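Local coordinates for protein NUDIX hydrolase (Alicyclobacillus acidocaldarius subsp. acidocaldarius, PDB 3QSJ) that probably hydrolyses phosphorus-containing acid anhydrides with the help of a divalent metal ion such as magnesium or manganese, at residues P51-M56 and L75-L80; G62-A67 and D71-A76; V29-A32 and R36-P39; L186-I189 and E193-A196; L204-A209 and S218-G223. One frame throughout, in Å; residues are numbered along the deposited sequence. Where two conformers were deposited one is given.

Interaction 1. Residues P51-M56 and L75-L80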
# COMPACT_ATOMS: atom_id res chain seq x y z
N PRO A 51 14.34 -7.63 3.85
CA PRO A 51 14.45 -8.80 4.77
C PRO A 51 13.73 -8.62 6.08
O PRO A 51 13.19 -9.60 6.59
CB PRO A 51 15.96 -8.90 5.02
CG PRO A 51 16.60 -8.30 3.76
CD PRO A 51 15.67 -7.20 3.34
N SER A 52 13.69 -7.37 6.66
CA SER A 52 13.02 -7.20 7.96
C SER A 52 11.50 -7.42 7.86
O SER A 52 10.86 -7.51 8.89
CB SER A 52 13.31 -5.84 8.60
OG SER A 52 12.84 -4.76 7.80
N ASP A 53 10.93 -7.44 6.61
CA ASP A 53 9.47 -7.61 6.46
C ASP A 53 9.02 -8.99 6.98
O ASP A 53 8.07 -9.04 7.77
CB ASP A 53 9.00 -7.37 5.02
CG ASP A 53 9.26 -5.93 4.59
OD1 ASP A 53 9.44 -5.06 5.49
OD2 ASP A 53 9.32 -5.68 3.37
N ALA A 54 9.71 -10.08 6.57
CA ALA A 54 9.35 -11.41 7.06
C ALA A 54 9.63 -11.51 8.56
O ALA A 54 8.86 -12.16 9.26
CB ALA A 54 10.14 -12.47 6.31
N GLU A 55 10.63 -10.78 9.07
CA GLU A 55 10.94 -10.84 10.53
C GLU A 55 9.77 -10.22 11.33
O GLU A 55 9.26 -10.82 12.30
CB GLU A 55 12.22 -10.07 10.84
CG GLU A 55 13.48 -10.67 10.22
CD GLU A 55 14.76 -10.00 10.67
OE1 GLU A 55 14.97 -8.82 10.32
OE2 GLU A 55 15.55 -10.66 11.38
N MSE A 56 9.27 -9.05 10.87
CA MSE A 56 8.13 -8.40 11.49
C MSE A 56 6.86 -9.24 11.31
O MSE A 56 6.03 -9.28 12.22
CB MSE A 56 7.89 -7.01 10.88
CG MSE A 56 8.95 -6.00 11.36
SE MSE A 56 8.51 -4.21 10.71
CE MSE A 56 9.40 -4.40 8.88
N LEU A 75 4.67 -10.12 2.79
CA LEU A 75 4.35 -9.09 1.77
C LEU A 75 3.32 -8.06 2.29
O LEU A 75 3.40 -6.88 1.92
CB LEU A 75 3.92 -9.78 0.44
CG LEU A 75 5.18 -10.38 -0.23
CD1 LEU A 75 4.84 -11.29 -1.35
CD2 LEU A 75 6.08 -9.26 -0.79
N ALA A 76 2.42 -8.47 3.20
CA ALA A 76 1.46 -7.54 3.85
C ALA A 76 2.26 -6.52 4.63
O ALA A 76 2.01 -5.32 4.53
CB ALA A 76 0.50 -8.27 4.80
N VAL A 77 3.28 -6.99 5.32
CA VAL A 77 4.21 -6.12 6.04
C VAL A 77 4.94 -5.18 5.09
O VAL A 77 5.03 -3.97 5.37
CB VAL A 77 5.16 -6.94 6.96
CG1 VAL A 77 6.25 -6.02 7.52
CG2 VAL A 77 4.35 -7.54 8.14
N THR A 78 5.44 -5.71 3.96
CA THR A 78 6.13 -4.87 2.95
C THR A 78 5.19 -3.72 2.61
O THR A 78 5.59 -2.58 2.61
CB THR A 78 6.47 -5.70 1.68
OG1 THR A 78 7.34 -6.77 2.07
CG2 THR A 78 7.03 -4.80 0.53
N ALA A 79 3.94 -4.03 2.32
CA ALA A 79 2.96 -3.01 1.94
C ALA A 79 2.74 -1.95 3.03
O ALA A 79 2.73 -0.74 2.74
CB ALA A 79 1.65 -3.67 1.53
N LEU A 80 2.60 -2.41 4.27
CA LEU A 80 2.37 -1.52 5.43
C LEU A 80 3.61 -0.66 5.66
O LEU A 80 3.48 0.55 5.95
CB LEU A 80 2.06 -2.38 6.65
CG LEU A 80 0.64 -2.96 6.62
CD1 LEU A 80 0.56 -4.21 7.52
CD2 LEU A 80 -0.39 -1.88 6.94

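Interaction 2. Residues G62-A67 and D71-A76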
# COMPACT_ATOMS: atom_id res chain seq x y z
N GLY A 62 -2.51 -12.24 13.87
CA GLY A 62 -3.40 -12.60 12.76
C GLY A 62 -2.69 -12.92 11.45
O GLY A 62 -1.49 -13.28 11.40
N ARG A 63 -3.49 -12.88 10.38
CA ARG A 63 -3.10 -13.26 9.00
C ARG A 63 -4.00 -12.49 8.05
O ARG A 63 -5.19 -12.30 8.33
CB ARG A 63 -3.38 -14.79 8.88
CG ARG A 63 -3.26 -15.46 7.54
CD ARG A 63 -3.55 -16.96 7.72
NE ARG A 63 -2.80 -17.53 8.85
CZ ARG A 63 -3.31 -18.29 9.83
NH1 ARG A 63 -4.60 -18.65 9.82
NH2 ARG A 63 -2.54 -18.73 10.81
N PRO A 64 -3.50 -12.13 6.86
CA PRO A 64 -4.34 -11.41 5.90
C PRO A 64 -5.58 -12.19 5.49
O PRO A 64 -5.55 -13.42 5.39
CB PRO A 64 -3.37 -11.11 4.72
CG PRO A 64 -2.02 -11.23 5.28
CD PRO A 64 -2.11 -12.32 6.34
N VAL A 65 -6.69 -11.47 5.26
CA VAL A 65 -7.94 -12.08 4.77
C VAL A 65 -7.63 -12.50 3.32
O VAL A 65 -7.01 -11.72 2.58
CB VAL A 65 -9.11 -11.05 4.84
CG1 VAL A 65 -10.37 -11.63 4.26
CG2 VAL A 65 -9.37 -10.65 6.30
N CYS A 66 -8.02 -13.75 2.93
CA CYS A 66 -7.73 -14.28 1.60
C CYS A 66 -6.23 -14.49 1.30
O CYS A 66 -5.86 -14.61 0.13
CB CYS A 66 -8.44 -13.49 0.50
SG CYS A 66 -10.23 -13.40 0.72
N ALA A 67 -5.39 -14.65 2.37
CA ALA A 67 -4.00 -15.12 2.22
C ALA A 67 -4.09 -16.51 1.60
O ALA A 67 -4.98 -17.26 1.96
CB ALA A 67 -3.31 -15.20 3.57
N ASP A 71 4.18 -16.57 1.84
CA ASP A 71 4.79 -15.24 1.86
C ASP A 71 3.78 -14.07 1.96
O ASP A 71 4.20 -12.93 2.06
CB ASP A 71 5.72 -15.09 0.65
CG ASP A 71 5.04 -15.21 -0.70
OD1 ASP A 71 3.87 -15.69 -0.75
OD2 ASP A 71 5.64 -14.75 -1.71
N ASP A 72 2.48 -14.35 2.03
CA ASP A 72 1.47 -13.27 2.15
C ASP A 72 1.66 -12.44 3.42
O ASP A 72 1.62 -11.22 3.33
CB ASP A 72 0.03 -13.82 2.03
CG ASP A 72 -0.38 -13.95 0.58
OD1 ASP A 72 0.05 -13.08 -0.26
OD2 ASP A 72 -1.13 -14.92 0.26
N PRO A 73 1.96 -13.04 4.60
CA PRO A 73 2.16 -12.19 5.80
C PRO A 73 3.35 -11.27 5.61
O PRO A 73 3.22 -10.10 5.91
CB PRO A 73 2.44 -13.20 6.93
CG PRO A 73 1.59 -14.44 6.49
CD PRO A 73 1.88 -14.48 4.97
N ALA A 74 4.49 -11.77 5.12
CA ALA A 74 5.66 -10.88 4.92
C ALA A 74 5.33 -9.79 3.92
O ALA A 74 5.71 -8.65 4.14
CB ALA A 74 6.87 -11.66 4.41
N LEU A 75 4.67 -10.12 2.79
CA LEU A 75 4.35 -9.09 1.77
C LEU A 75 3.32 -8.06 2.29
O LEU A 75 3.40 -6.88 1.92
CB LEU A 75 3.92 -9.78 0.44
CG LEU A 75 5.18 -10.38 -0.23
CD1 LEU A 75 4.84 -11.29 -1.35
CD2 LEU A 75 6.08 -9.26 -0.79
N ALA A 76 2.42 -8.47 3.20
CA ALA A 76 1.46 -7.54 3.85
C ALA A 76 2.26 -6.52 4.63
O ALA A 76 2.01 -5.32 4.53
CB ALA A 76 0.50 -8.27 4.80

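Interaction 3. Residues V29-A32 and R36-P39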
# COMPACT_ATOMS: atom_id res chain seq x y z
N VAL A 29 -0.62 8.18 -4.78
CA VAL A 29 0.57 9.05 -4.79
C VAL A 29 1.03 9.25 -6.24
O VAL A 29 0.70 8.44 -7.11
CB VAL A 29 1.70 8.47 -3.93
CG1 VAL A 29 1.23 8.32 -2.46
CG2 VAL A 29 2.20 7.12 -4.50
N ARG A 30 1.80 10.32 -6.51
CA ARG A 30 2.36 10.46 -7.85
C ARG A 30 3.87 10.59 -7.76
O ARG A 30 4.36 11.39 -6.99
CB ARG A 30 1.77 11.69 -8.58
CG ARG A 30 2.43 11.85 -9.97
CD ARG A 30 1.79 12.95 -10.78
NE ARG A 30 1.91 14.26 -10.15
CZ ARG A 30 1.34 15.34 -10.65
NH1 ARG A 30 0.69 15.27 -11.81
NH2 ARG A 30 1.42 16.50 -10.02
N ARG A 31 4.59 9.78 -8.52
CA ARG A 31 6.07 9.85 -8.63
C ARG A 31 6.50 11.17 -9.24
O ARG A 31 5.94 11.60 -10.24
CB ARG A 31 6.60 8.69 -9.48
CG ARG A 31 6.29 7.36 -8.84
CD ARG A 31 6.57 6.22 -9.78
NE ARG A 31 8.00 6.02 -9.90
CZ ARG A 31 8.73 5.30 -9.05
NH1 ARG A 31 8.17 4.74 -7.99
NH2 ARG A 31 10.03 5.16 -9.24
N ALA A 32 7.47 11.83 -8.61
CA ALA A 32 7.98 13.12 -9.11
C ALA A 32 8.57 12.97 -10.54
O ALA A 32 9.09 11.91 -10.90
CB ALA A 32 9.06 13.64 -8.17
N ARG A 36 13.86 8.61 -11.89
CA ARG A 36 14.38 7.95 -13.13
C ARG A 36 13.43 6.88 -13.63
O ARG A 36 13.35 6.64 -14.84
CB ARG A 36 15.76 7.33 -12.91
CG ARG A 36 16.85 8.34 -12.59
CD ARG A 36 18.19 7.62 -12.49
NE ARG A 36 18.10 6.48 -11.57
CZ ARG A 36 18.22 6.61 -10.25
NH1 ARG A 36 18.57 7.79 -9.73
NH2 ARG A 36 18.08 5.57 -9.45
N PHE A 37 12.71 6.24 -12.71
CA PHE A 37 11.80 5.17 -13.09
C PHE A 37 10.34 5.61 -12.98
O PHE A 37 9.89 6.04 -11.91
CB PHE A 37 12.09 3.88 -12.30
CG PHE A 37 11.21 2.69 -12.64
CD1 PHE A 37 11.30 2.07 -13.88
CD2 PHE A 37 10.37 2.13 -11.68
CE1 PHE A 37 10.53 0.95 -14.18
CE2 PHE A 37 9.59 1.01 -11.97
CZ PHE A 37 9.66 0.43 -13.23
N LEU A 38 9.60 5.48 -14.10
CA LEU A 38 8.18 5.84 -14.14
C LEU A 38 7.89 7.23 -13.55
O LEU A 38 6.95 7.35 -12.77
CB LEU A 38 7.31 4.80 -13.46
CG LEU A 38 7.48 3.34 -13.96
CD1 LEU A 38 6.52 2.42 -13.21
CD2 LEU A 38 7.38 3.25 -15.48
N PRO A 39 8.61 8.30 -13.97
CA PRO A 39 8.24 9.65 -13.48
C PRO A 39 6.83 9.99 -13.91
O PRO A 39 6.42 9.61 -15.03
CB PRO A 39 9.26 10.59 -14.16
CG PRO A 39 9.82 9.80 -15.28
CD PRO A 39 9.72 8.35 -14.94

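Interaction 4. Residues L186-I189 and E193-A196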
# COMPACT_ATOMS: atom_id res chain seq x y z
N LEU A 186 -9.67 7.16 -12.08
CA LEU A 186 -9.85 6.26 -13.21
C LEU A 186 -10.06 7.03 -14.52
O LEU A 186 -9.40 6.74 -15.51
CB LEU A 186 -11.04 5.28 -12.98
CG LEU A 186 -11.24 4.20 -14.07
CD1 LEU A 186 -9.94 3.40 -14.35
CD2 LEU A 186 -12.36 3.29 -13.74
N THR A 187 -10.98 8.02 -14.51
CA THR A 187 -11.32 8.83 -15.68
C THR A 187 -10.08 9.58 -16.16
O THR A 187 -9.80 9.58 -17.36
CB THR A 187 -12.54 9.70 -15.35
OG1 THR A 187 -13.64 8.82 -15.07
CG2 THR A 187 -12.90 10.67 -16.46
N ARG A 188 -9.27 10.08 -15.20
CA ARG A 188 -8.05 10.81 -15.51
C ARG A 188 -7.01 9.95 -16.17
O ARG A 188 -6.30 10.44 -17.04
CB ARG A 188 -7.50 11.53 -14.29
CG ARG A 188 -8.44 12.64 -13.85
CD ARG A 188 -7.76 13.59 -12.92
NE ARG A 188 -6.76 14.38 -13.63
CZ ARG A 188 -5.80 15.07 -13.04
NH1 ARG A 188 -5.68 15.05 -11.71
NH2 ARG A 188 -4.93 15.76 -13.76
N ILE A 189 -6.95 8.65 -15.80
CA ILE A 189 -6.02 7.71 -16.44
C ILE A 189 -6.56 7.32 -17.81
O ILE A 189 -5.80 7.36 -18.77
CB ILE A 189 -5.81 6.49 -15.54
CG1 ILE A 189 -5.16 6.93 -14.22
CG2 ILE A 189 -4.97 5.42 -16.23
CD1 ILE A 189 -5.30 5.88 -13.08
N GLU A 193 -4.55 11.74 -19.23
CA GLU A 193 -4.05 12.87 -18.44
C GLU A 193 -2.89 12.43 -17.54
O GLU A 193 -1.90 13.16 -17.42
CB GLU A 193 -5.18 13.43 -17.53
CG GLU A 193 -6.51 13.68 -18.24
CD GLU A 193 -7.51 14.58 -17.53
OE1 GLU A 193 -8.50 14.97 -18.19
OE2 GLU A 193 -7.30 14.91 -16.34
N LEU A 194 -3.01 11.24 -16.93
CA LEU A 194 -2.00 10.68 -15.99
C LEU A 194 -1.64 9.21 -16.33
O LEU A 194 -2.54 8.41 -16.59
CB LEU A 194 -2.48 10.77 -14.53
CG LEU A 194 -2.84 12.15 -13.98
CD1 LEU A 194 -3.76 12.03 -12.84
CD2 LEU A 194 -1.58 12.96 -13.60
N PRO A 195 -0.36 8.83 -16.28
CA PRO A 195 -0.02 7.44 -16.59
C PRO A 195 -0.16 6.55 -15.35
O PRO A 195 0.06 7.00 -14.22
CB PRO A 195 1.44 7.51 -17.04
CG PRO A 195 1.92 8.87 -16.66
CD PRO A 195 0.85 9.64 -16.03
N ALA A 196 -0.51 5.27 -15.58
CA ALA A 196 -0.59 4.28 -14.49
C ALA A 196 -0.33 2.87 -15.05
O ALA A 196 -0.65 2.63 -16.20
CB ALA A 196 -1.96 4.35 -13.78
O HOH W 1 -3.24 7.20 -19.04

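Interaction 5. Residues L204-A209 and S218-G223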
# COMPACT_ATOMS: atom_id res chain seq x y z
N LEU A 204 -8.64 0.36 -9.46
CA LEU A 204 -9.61 1.47 -9.51
C LEU A 204 -10.95 1.07 -10.08
O LEU A 204 -11.98 1.41 -9.50
CB LEU A 204 -9.03 2.66 -10.25
CG LEU A 204 -7.76 3.24 -9.66
CD1 LEU A 204 -7.10 4.14 -10.69
CD2 LEU A 204 -8.03 4.02 -8.31
N LYS A 205 -10.96 0.27 -11.15
CA LYS A 205 -12.22 -0.22 -11.73
C LYS A 205 -12.96 -1.11 -10.72
O LYS A 205 -14.20 -1.02 -10.62
CB LYS A 205 -11.98 -1.04 -13.01
CG LYS A 205 -11.47 -0.27 -14.20
CD LYS A 205 -11.26 -1.24 -15.38
CE LYS A 205 -10.74 -0.54 -16.61
NZ LYS A 205 -10.00 -1.47 -17.50
N ALA A 206 -12.21 -1.95 -9.94
CA ALA A 206 -12.82 -2.85 -8.93
C ALA A 206 -13.47 -2.01 -7.86
O ALA A 206 -14.58 -2.29 -7.45
CB ALA A 206 -11.77 -3.78 -8.31
N LEU A 207 -12.77 -0.97 -7.39
CA LEU A 207 -13.31 -0.04 -6.38
C LEU A 207 -14.56 0.72 -6.89
O LEU A 207 -15.54 0.88 -6.15
CB LEU A 207 -12.22 0.96 -6.01
CG LEU A 207 -11.04 0.40 -5.18
CD1 LEU A 207 -10.04 1.52 -4.88
CD2 LEU A 207 -11.54 -0.28 -3.90
N VAL A 208 -14.56 1.14 -8.16
CA VAL A 208 -15.73 1.85 -8.73
C VAL A 208 -16.97 0.95 -8.75
O VAL A 208 -18.09 1.45 -8.51
CB VAL A 208 -15.37 2.47 -10.11
CG1 VAL A 208 -16.61 2.99 -10.87
CG2 VAL A 208 -14.33 3.58 -9.95
N ALA A 209 -16.80 -0.35 -9.04
CA ALA A 209 -17.90 -1.32 -9.11
C ALA A 209 -18.44 -1.68 -7.74
O ALA A 209 -19.51 -2.24 -7.62
CB ALA A 209 -17.44 -2.59 -9.81
N SER A 218 -14.96 -7.52 1.97
CA SER A 218 -15.50 -8.85 1.90
C SER A 218 -15.37 -9.53 0.54
O SER A 218 -15.61 -10.73 0.47
CB SER A 218 -17.02 -8.79 2.19
OG SER A 218 -17.24 -8.85 3.58
N THR A 219 -15.13 -8.79 -0.57
CA THR A 219 -15.28 -9.37 -1.90
C THR A 219 -14.22 -8.95 -2.88
O THR A 219 -14.12 -9.60 -3.93
CB THR A 219 -16.62 -8.86 -2.55
OG1 THR A 219 -16.55 -7.43 -2.75
CG2 THR A 219 -17.86 -9.22 -1.80
N LEU A 220 -13.52 -7.84 -2.62
CA LEU A 220 -12.60 -7.37 -3.66
C LEU A 220 -11.58 -8.38 -4.10
O LEU A 220 -10.89 -9.01 -3.29
CB LEU A 220 -11.93 -6.03 -3.33
CG LEU A 220 -11.81 -5.08 -4.53
CD1 LEU A 220 -13.16 -4.43 -4.82
CD2 LEU A 220 -10.76 -4.00 -4.21
N SER A 221 -11.44 -8.46 -5.42
CA SER A 221 -10.44 -9.35 -6.00
C SER A 221 -10.17 -8.90 -7.41
O SER A 221 -11.11 -8.74 -8.22
CB SER A 221 -10.95 -10.78 -6.03
OG SER A 221 -10.17 -11.56 -6.93
N ILE A 222 -8.89 -8.74 -7.73
CA ILE A 222 -8.48 -8.37 -9.07
C ILE A 222 -7.99 -9.66 -9.78
O ILE A 222 -7.01 -10.27 -9.34
CB ILE A 222 -7.39 -7.25 -9.08
CG1 ILE A 222 -7.43 -6.29 -7.86
CG2 ILE A 222 -7.38 -6.52 -10.41
CD1 ILE A 222 -8.72 -5.43 -7.61
N GLY A 223 -8.72 -10.08 -10.82
CA GLY A 223 -8.37 -11.26 -11.61
C GLY A 223 -7.61 -10.74 -12.81
O GLY A 223 -7.94 -9.63 -13.27

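Interaction 1. Residues P51-M56 and L75-L80
Val77 and Asp53 meet where helix 51-56 crosses helix 75-80, the two axes passing 8.1 Å apart with their directions 115° from one another. The CG1 branch of Val77 does most of the touching. With this methyl anti to the backbone N (chi1 171°), it extends to the facing helix and lies 3.5 Å from the backbone O of Asp53. The same methyl reaches the end of Met56, a selenomethionine here, at 3.8 Å from its CE. Valine suits the place, being short enough for a close crossing and branched enough to fill it.

The polar half of the contact belongs to Asp53 and Thr78. The Thr78 hydroxyl OG1 donates to Asp53 OD2 over 2.6 Å, approaching from above the carboxylate plane, 41° out of it, while the two side chains cross at about a right angle; OG1 is also hydrogen-bonded to Ala74 O in its own helix. A second bond to OD2 comes from the backbone N of Asp50, and OD1 forms a salt bridge with NE of Arg81. Both oxygens of this buried acid are therefore engaged, which fixes the rotation of the carboxylate and probably favours its ionised form.

With Thr78 one turn before Glu82, helix 51-58 packs here across helix 72-87, which carries Arg81 and the calcium ligands Glu82 and Glu86 and is the Nudix helix of the family.

Interaction 2. Residues G62-A67 and D71-A76
Ala67 approaches the carboxylate of Asp72, the flat group where 62-67 meets 71-76, from well off its plane, with its CA 3.5 Å from Asp72 OD2, and its CB packs against Asp72 CB at 3.9 Å. The two prolines bring puckered rings that meet their partners by their edges. The ring of Pro64 points its CG corner at Ala76, the CG to CB distance being 3.9 Å, while its CD lies 4.3 Å from CG of Pro73. The proline contacts are apolar, and no hydrogen bond crosses between the segments.

A type II turn from Pro64 to Ala67 delivers both residues to the helix, closed by a bond of 3.3 Å from Ala67 N to Pro64 O. Val65 and Cys66 hold its two central positions, and Cys66 accepts the positive phi (64°) of the third position, more often held by glycine. Pro73 suits the first turn of a helix, where a residue without an N-H costs nothing. The small side chains of Ala67 and Ala76 let the turn lie close.

Asp72 is held mainly from outside. OD1 pairs with Arg155, whereas OD2 takes Arg138 and the backbone N atoms of Glu68 and Asp69, so the buried charge is well balanced and probably stays ionised.

The turn is thus wedged between the start of helix 72-87 and the sheet: Val65 bonds through its backbone to Leu136 and Arg138, and Phe157 of strand 151-160 touches both Pro64 and Asp72.

Interaction 3. Residues V29-A32 and R36-P39
Arg31 makes the hydrogen bonds of this contact, gripping the carbonyl oxygen of Phe37 side-on with two nitrogens. NE and NH2 each stand 2.8 Å from Phe37 O and reach it from the same face of the carbonyl plane, with angles at hydrogen of 139° and 134°. Neither bond is straight, the price of sharing one acceptor, yet together they fix the guanidinium against the loop. A bend at chi3 (74°) turns the end of the arginine back to this oxygen. A leucine in its place would probably leave Phe37 O without both of these donors and the loop freer to shift.

The contact joins the end of strand 24-31 to the loop that leads on to strand 42-48, its antiparallel partner, so the arginine ties down the long loop of a beta hairpin. Backbone bonds from Arg31 to Gly40 and Phe41 bring the returning chain alongside. Between nearest atoms, the Arg31 side chain is about 6 Å from the bound calcium ion and about 3 Å from a glycerol, probably from the crystallisation liquor, consistent with a place at the border of the metal site.

One C-H...O contact crosses, from Pro39 CA to Ala32 O at 3.5 Å. Separately, Arg31 CD comes as close as 3.2 Å to Leu38 O, which sits at the guanidinium edge, in its plane.

Within 36-39, Leu38 CG covers one face of the Phe37 ring, 3.6 Å above the plane and over its centre; what reaches the ring from Arg31 is NH2, at its edge, 3.9 Å from Phe37 CD2. Leu38, in a left-handed backbone conformation, folds back over the ring.

Interaction 4. Residues L186-I189 and E193-A196
At the end of helix 182-190 the chain turns back on itself, and Arg188 and Ile189 in the last turn meet Glu193 to Ala196. Arg188 O accepts two weak bonds, from Glu193 N at 3.1 Å and Leu194 N at 3.4 Å. A water joins the next carbonyl to the returning chain, donating to Ile189 O and to Leu194 O.

The Arg188 side chain bends at chi3 (71°) and lays its NE 2.8 Å from OE2 of Glu193, a nearly straight salt bridge (161°). OE2 lies in the guanidinium plane, although the carboxylate itself is turned 72° from it. Over one face of the guanidinium sits Leu194 CD1, 3.6 Å above its centre.

The returning segment runs on toward helix 198-209 and is hydrogen-bonded through the backbone of Pro195 to Val42 of strand 42-48, so the turn links two helices beside the Nudix sheet.

Ile189 faces inward, its CD1 3.7 Å from Ala196 CB, and the small alanine lets the isoleucine come this close; Ile201 and Leu204 touch it too. An alanine at Ile189 would probably open a gap beside Ala196 and Leu204. Ile189 CA also directs its C-H at Leu194 O over 3.6 Å.

Interaction 5. Residues L204-A209 and S218-G223
Ala206 and Leu220 mark the closest approach of the two backbones, CA to CA 6.9 Å, where the chain leaving helix 213-219 passes helix 204-209 in an extended form. Ala206 turns its methyl toward the passing chain. Its CB is 3.8 Å from CD1 of Leu220, and the same leucine methyl lies 3.7 Å from Ala206 O. On a helix face approached so nearly by another chain, alanine fits because its single methyl gives contact without pushing the chain away.

CD2, the second branch of Leu220, meets CD2 of Leu207 at 3.8 Å, the two side chains crossing at about a right angle. Leu220 thus straddles the helix surface, one methyl on Ala206 and the other on Leu207. Its chi1 of -140° lies away from the staggered positions, a mildly unfavourable setting that brings both branches to bear. Leu207 reaches over with CG anti to its carbonyl carbon (chi1 -71°). Ile222 CD1 also comes near Ala206 CB, at 3.5 Å, but this is doubtful because the isoleucine has two conformers. No hydrogen bond joins the segments.

Beyond the contact, Leu207 packs on Val14 and Ile16 of strand 7-18, while Leu220 touches Ile139, and Ile222 bonds to that residue through its backbone. A C-terminal tail running beside strand 137-143 and packing on a helix that covers the sheet fits the alpha/beta/alpha sandwich of the Nudix fold.

In the fold
From the N terminus, interaction 3 comes first, closing the hairpin loop between strands 24-31 and 42-48. Interaction 1 then spans a longer excursion, from helix 51-58 to helix 72-87, and interaction 2 opens within that excursion and ends on the same helix, sharing Leu75 and Ala76 with it; the two touch through Ala54 and Ala74. Far along the chain, interaction 4 closes the short turn after helix 182-190, and interaction 5 follows, joining helix 198-209 to the C-terminal tail. Interaction 4 links its neighbours in space, meeting interaction 3 through Arg30 and Leu194, and interaction 5 through Ile189 and Leu204. Interactions 1 and 2 lie across the chain's centre from interaction 4.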